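Local coordinates for 5' nucleotidase family protein (PDB 4Q7F) that belongs to the 5'-nucleotidase family and carries a calcineurin-like phosphoesterase domain with manganese and magnesium bound, joined to a C-terminal nucleotidase domain, at residues N19-V25 with Y62-I68; A199-V203 with D239-I244. One frame throughout, in Å; residues are numbered along the deposited sequence.

Contact 1: N19-V25 with Y62-I68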
# COMPACT_ATOMS: atom_id res chain seq x y z
N ASN A 19 -23.64 -1.88 26.26
CA ASN A 19 -23.05 -1.63 24.95
C ASN A 19 -21.61 -2.12 24.80
O ASN A 19 -20.99 -2.58 25.76
CB ASN A 19 -23.14 -0.13 24.66
CG ASN A 19 -22.35 0.71 25.64
OD1 ASN A 19 -21.30 0.30 26.12
ND2 ASN A 19 -22.83 1.91 25.89
N ILE A 20 -21.10 -2.00 23.57
CA ILE A 20 -19.77 -2.44 23.27
C ILE A 20 -19.26 -1.68 22.08
O ILE A 20 -19.94 -1.55 21.05
CB ILE A 20 -19.73 -3.97 23.02
CG1 ILE A 20 -18.30 -4.42 22.66
CG2 ILE A 20 -20.74 -4.37 21.94
CD1 ILE A 20 -18.17 -5.90 22.39
N ALA A 21 -18.04 -1.17 22.22
CA ALA A 21 -17.45 -0.40 21.14
C ALA A 21 -16.29 -1.12 20.51
O ALA A 21 -15.46 -1.72 21.20
CB ALA A 21 -17.01 0.97 21.64
N PHE A 22 -16.26 -1.03 19.18
CA PHE A 22 -15.21 -1.59 18.36
C PHE A 22 -14.41 -0.47 17.74
O PHE A 22 -14.95 0.35 17.03
CB PHE A 22 -15.79 -2.46 17.25
CG PHE A 22 -16.41 -3.73 17.73
CD1 PHE A 22 -17.74 -3.78 18.08
CD2 PHE A 22 -15.65 -4.90 17.80
CE1 PHE A 22 -18.31 -4.96 18.50
CE2 PHE A 22 -16.22 -6.08 18.22
CZ PHE A 22 -17.55 -6.12 18.58
N TYR A 23 -13.12 -0.44 18.05
CA TYR A 23 -12.19 0.54 17.51
C TYR A 23 -11.23 -0.12 16.54
O TYR A 23 -10.62 -1.16 16.86
CB TYR A 23 -11.35 1.14 18.64
CG TYR A 23 -12.15 1.94 19.60
CD1 TYR A 23 -12.41 3.29 19.35
CD2 TYR A 23 -12.65 1.37 20.77
CE1 TYR A 23 -13.14 4.04 20.22
CE2 TYR A 23 -13.37 2.12 21.67
CZ TYR A 23 -13.62 3.45 21.38
OH TYR A 23 -14.34 4.21 22.23
N VAL A 24 -11.02 0.51 15.40
CA VAL A 24 -10.13 -0.06 14.44
C VAL A 24 -9.22 0.96 13.79
O VAL A 24 -9.65 2.08 13.50
CB VAL A 24 -10.91 -0.86 13.34
CG1 VAL A 24 -12.03 -0.03 12.75
CG2 VAL A 24 -9.96 -1.36 12.25
N VAL A 25 -7.96 0.58 13.65
CA VAL A 25 -6.97 1.31 12.87
C VAL A 25 -6.64 0.37 11.71
O VAL A 25 -6.73 -0.87 11.83
CB VAL A 25 -5.71 1.72 13.65
CG1 VAL A 25 -6.05 2.81 14.64
CG2 VAL A 25 -5.05 0.54 14.35
N TYR A 62 -17.75 3.45 27.37
CA TYR A 62 -18.49 2.24 27.02
C TYR A 62 -18.33 1.15 28.05
O TYR A 62 -17.39 1.16 28.82
CB TYR A 62 -18.07 1.78 25.64
CG TYR A 62 -18.34 2.85 24.61
CD1 TYR A 62 -19.63 3.13 24.22
CD2 TYR A 62 -17.31 3.61 24.07
CE1 TYR A 62 -19.90 4.12 23.29
CE2 TYR A 62 -17.57 4.61 23.13
CZ TYR A 62 -18.87 4.85 22.75
OH TYR A 62 -19.14 5.83 21.83
N ASP A 63 -19.28 0.22 28.09
CA ASP A 63 -19.24 -0.88 29.06
C ASP A 63 -18.05 -1.80 28.80
O ASP A 63 -17.44 -2.32 29.73
CB ASP A 63 -20.54 -1.68 29.02
CG ASP A 63 -21.76 -0.85 29.41
OD1 ASP A 63 -21.63 0.17 30.11
OD2 ASP A 63 -22.87 -1.25 29.02
N GLN A 64 -17.73 -2.01 27.52
CA GLN A 64 -16.59 -2.81 27.12
C GLN A 64 -16.27 -2.44 25.69
O GLN A 64 -17.11 -1.88 24.99
CB GLN A 64 -16.86 -4.32 27.25
CG GLN A 64 -18.05 -4.84 26.48
CD GLN A 64 -18.33 -6.29 26.81
OE1 GLN A 64 -17.42 -7.13 26.81
NE2 GLN A 64 -19.57 -6.60 27.07
N SER A 65 -15.04 -2.73 25.30
CA SER A 65 -14.56 -2.37 23.98
C SER A 65 -13.41 -3.23 23.53
O SER A 65 -12.65 -3.77 24.36
CB SER A 65 -14.08 -0.92 23.99
OG SER A 65 -12.92 -0.79 24.79
N PHE A 66 -13.28 -3.30 22.20
CA PHE A 66 -12.25 -4.05 21.51
C PHE A 66 -11.46 -3.13 20.58
O PHE A 66 -11.99 -2.16 20.02
CB PHE A 66 -12.85 -5.23 20.73
CG PHE A 66 -13.24 -6.38 21.60
CD1 PHE A 66 -14.39 -6.32 22.37
CD2 PHE A 66 -12.47 -7.53 21.63
CE1 PHE A 66 -14.75 -7.38 23.17
CE2 PHE A 66 -12.82 -8.59 22.44
CZ PHE A 66 -13.97 -8.52 23.21
N LYS A 67 -10.18 -3.46 20.45
CA LYS A 67 -9.20 -2.70 19.67
C LYS A 67 -8.59 -3.63 18.60
O LYS A 67 -8.06 -4.72 18.90
CB LYS A 67 -8.20 -2.09 20.65
CG LYS A 67 -7.13 -1.20 20.07
CD LYS A 67 -6.65 -0.13 21.07
CE LYS A 67 -6.11 -0.66 22.37
NZ LYS A 67 -5.33 0.38 23.11
N ILE A 68 -8.67 -3.17 17.35
CA ILE A 68 -8.30 -3.95 16.18
C ILE A 68 -7.35 -3.24 15.22
O ILE A 68 -7.49 -2.04 15.00
CB ILE A 68 -9.59 -4.22 15.36
CG1 ILE A 68 -10.63 -4.90 16.24
CG2 ILE A 68 -9.29 -5.00 14.07
CD1 ILE A 68 -12.02 -5.02 15.65
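A21, F22, Y23 and V24 pair in parallel with S65, F66, K67 and I68, the two strand axes approaching to 4.7 Å at 12°, and five backbone hydrogen bonds run from A21 N–Q64 O to V25 N–I68 O. At the strand's start N19 clasps D63 twice: D63 N donates to N19 OD1 in the carbonyl plane at 2.8 Å, while N19 N reaches D63 OD2 from above the carboxylate plane at 2.9 Å. With CG of N19 set between its backbone N and carbonyl carbon (chi1 63°), OD1 is brought to the D63 amide. On the face of A21, S65 and Y23, the A21 methyl sits over the Y62 ring, CB 3.9 Å from the ring centroid, a CH-pi contact; S65 CB meets the Y23 ring at its edge. Y23 OH is hydrogen-bonded to D58. On the other face F22 and F66 point the same way, their near-parallel rings slid apart with little overlap, and I20 CD1 lies 3.8 Å from F66 CD1. These strands begin and end a beta-alpha-beta unit whose helix 48-59 packs on Y23 and K67; strand 270-278 pairs with the far edge of 19-25, and F150 of strand 147-152 stacks on F66.

Contact 2: A199-V203 with D239-I244; sequences ADIIV and DIDIFI
I202 O receives two backbone amides of the 239-244 segment, D241 N at 3.0 Å and I242 N at 3.2 Å, both in its carbonyl plane. The N-H of the same residue turns instead to a side chain: D241 OD2 accepts I202 N at 2.8 Å through the anti lone pair, with an N-H...O angle of 162°. The carboxylate stands in for a backbone carbonyl where regular parallel pairing has not yet begun, the one bridge being V203 with I242. CG of D241, anti to its own carbonyl carbon (chi1 -61°), carries OD2 across to this amide, and the I201 side chain crosses that of D241 at about a right angle, its CG2 3.5 Å from D241 OD2.

Packing is close on the apolar side, where V203 and I242 run side by side and V203 CG2 touches I242 CB at 4.1 Å; strand 270-278 meets I201 and I242 here. I202 departs toward helix 184-198, with its CD1 3.2 Å from D239 O. The looser end is at exposed D200, which barely touches the 239-244 segment; its OD2 binds T156 N, while D239 makes a salt bridge to K196.

Two donors on one carbonyl and a carboxylate on the amide of the same residue fix the entry into strand 242-244, the second strand of a beta-alpha-beta unit. The accepted N-H would probably favour ionised D241, whereas apolar I201 would work the other way.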
# COMPACT_ATOMS: atom_id res chain seq x y z
N ALA A 199 -22.81 -17.75 16.43
CA ALA A 199 -22.92 -16.36 16.90
C ALA A 199 -24.17 -15.57 16.50
O ALA A 199 -24.82 -15.85 15.51
CB ALA A 199 -21.69 -15.59 16.45
N ASP A 200 -24.46 -14.55 17.31
CA ASP A 200 -25.58 -13.64 17.11
C ASP A 200 -25.13 -12.41 16.35
O ASP A 200 -25.91 -11.80 15.62
CB ASP A 200 -26.14 -13.22 18.45
CG ASP A 200 -26.56 -14.39 19.30
OD1 ASP A 200 -27.57 -15.05 18.95
OD2 ASP A 200 -25.90 -14.63 20.32
N ILE A 201 -23.87 -12.03 16.56
CA ILE A 201 -23.28 -10.87 15.89
C ILE A 201 -22.06 -11.29 15.10
O ILE A 201 -21.18 -12.01 15.60
CB ILE A 201 -22.87 -9.78 16.91
CG1 ILE A 201 -24.09 -9.31 17.71
CG2 ILE A 201 -22.19 -8.60 16.20
CD1 ILE A 201 -25.14 -8.61 16.87
N ILE A 202 -21.99 -10.82 13.85
CA ILE A 202 -20.89 -11.14 12.95
C ILE A 202 -20.13 -9.90 12.52
O ILE A 202 -20.72 -8.91 12.08
CB ILE A 202 -21.42 -11.89 11.72
CG1 ILE A 202 -21.92 -13.27 12.18
CG2 ILE A 202 -20.32 -12.03 10.67
CD1 ILE A 202 -22.78 -14.00 11.18
N VAL A 203 -18.81 -9.98 12.66
CA VAL A 203 -17.90 -8.92 12.33
C VAL A 203 -16.90 -9.45 11.33
O VAL A 203 -16.21 -10.44 11.59
CB VAL A 203 -17.11 -8.45 13.58
CG1 VAL A 203 -16.11 -7.35 13.23
CG2 VAL A 203 -18.06 -7.98 14.66
N ASP A 239 -26.59 -10.72 7.19
CA ASP A 239 -25.93 -11.57 8.18
C ASP A 239 -24.66 -10.94 8.77
O ASP A 239 -24.04 -11.52 9.67
CB ASP A 239 -25.59 -12.91 7.53
CG ASP A 239 -26.84 -13.67 7.08
OD1 ASP A 239 -27.86 -13.60 7.79
OD2 ASP A 239 -26.79 -14.34 6.03
N ILE A 240 -24.29 -9.77 8.28
CA ILE A 240 -23.10 -9.06 8.74
C ILE A 240 -23.54 -7.80 9.47
O ILE A 240 -24.30 -6.98 8.94
CB ILE A 240 -22.18 -8.63 7.58
CG1 ILE A 240 -21.78 -9.85 6.73
CG2 ILE A 240 -20.95 -7.95 8.13
CD1 ILE A 240 -21.04 -9.50 5.45
N ASP A 241 -23.07 -7.66 10.70
CA ASP A 241 -23.38 -6.52 11.54
C ASP A 241 -22.31 -5.43 11.37
O ASP A 241 -22.63 -4.25 11.27
CB ASP A 241 -23.49 -7.00 12.99
CG ASP A 241 -24.60 -8.04 13.16
OD1 ASP A 241 -25.77 -7.69 12.97
OD2 ASP A 241 -24.30 -9.21 13.45
N ILE A 242 -21.05 -5.84 11.33
CA ILE A 242 -19.95 -4.89 11.18
C ILE A 242 -19.02 -5.38 10.08
O ILE A 242 -18.59 -6.54 10.08
CB ILE A 242 -19.16 -4.70 12.49
CG1 ILE A 242 -20.11 -4.33 13.65
CG2 ILE A 242 -18.11 -3.62 12.33
CD1 ILE A 242 -19.40 -4.11 14.97
N PHE A 243 -18.72 -4.49 9.14
CA PHE A 243 -17.87 -4.82 7.99
C PHE A 243 -16.70 -3.84 8.00
O PHE A 243 -16.83 -2.66 7.59
CB PHE A 243 -18.68 -4.73 6.69
CG PHE A 243 -18.04 -5.43 5.52
CD1 PHE A 243 -18.11 -6.81 5.39
CD2 PHE A 243 -17.40 -4.71 4.52
CE1 PHE A 243 -17.53 -7.46 4.31
CE2 PHE A 243 -16.81 -5.36 3.44
CZ PHE A 243 -16.88 -6.74 3.33
N ILE A 244 -15.57 -4.32 8.53
CA ILE A 244 -14.35 -3.54 8.65
C ILE A 244 -13.50 -3.78 7.42
O ILE A 244 -13.29 -4.93 7.02
CB ILE A 244 -13.62 -3.91 9.98
CG1 ILE A 244 -14.40 -3.28 11.13
CG2 ILE A 244 -12.17 -3.42 10.01
CD1 ILE A 244 -13.90 -3.65 12.53

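In the fold
From the N terminus, strand 19-25 leads through helix 48-59 to strand 65-69, and contact 1 closes this first beta-alpha-beta unit. Much later, strand 201-207, helix 229-236 and strand 242-244 form a second such unit, closed by contact 2. The two closures follow in series, neither nested nor crossed, and belong to different mixed sheets of the calcineurin-like phosphoesterase domain. The two sheets pack face to face where the contacts meet: F22 CD1 lies 3.5 Å from I242 CD1, while V24 and I68 both meet I244. This layered core is the sandwich expected of the family; the side chains of V25 and I244 lie about 12 and 13 Å, respectively, from the bound manganese.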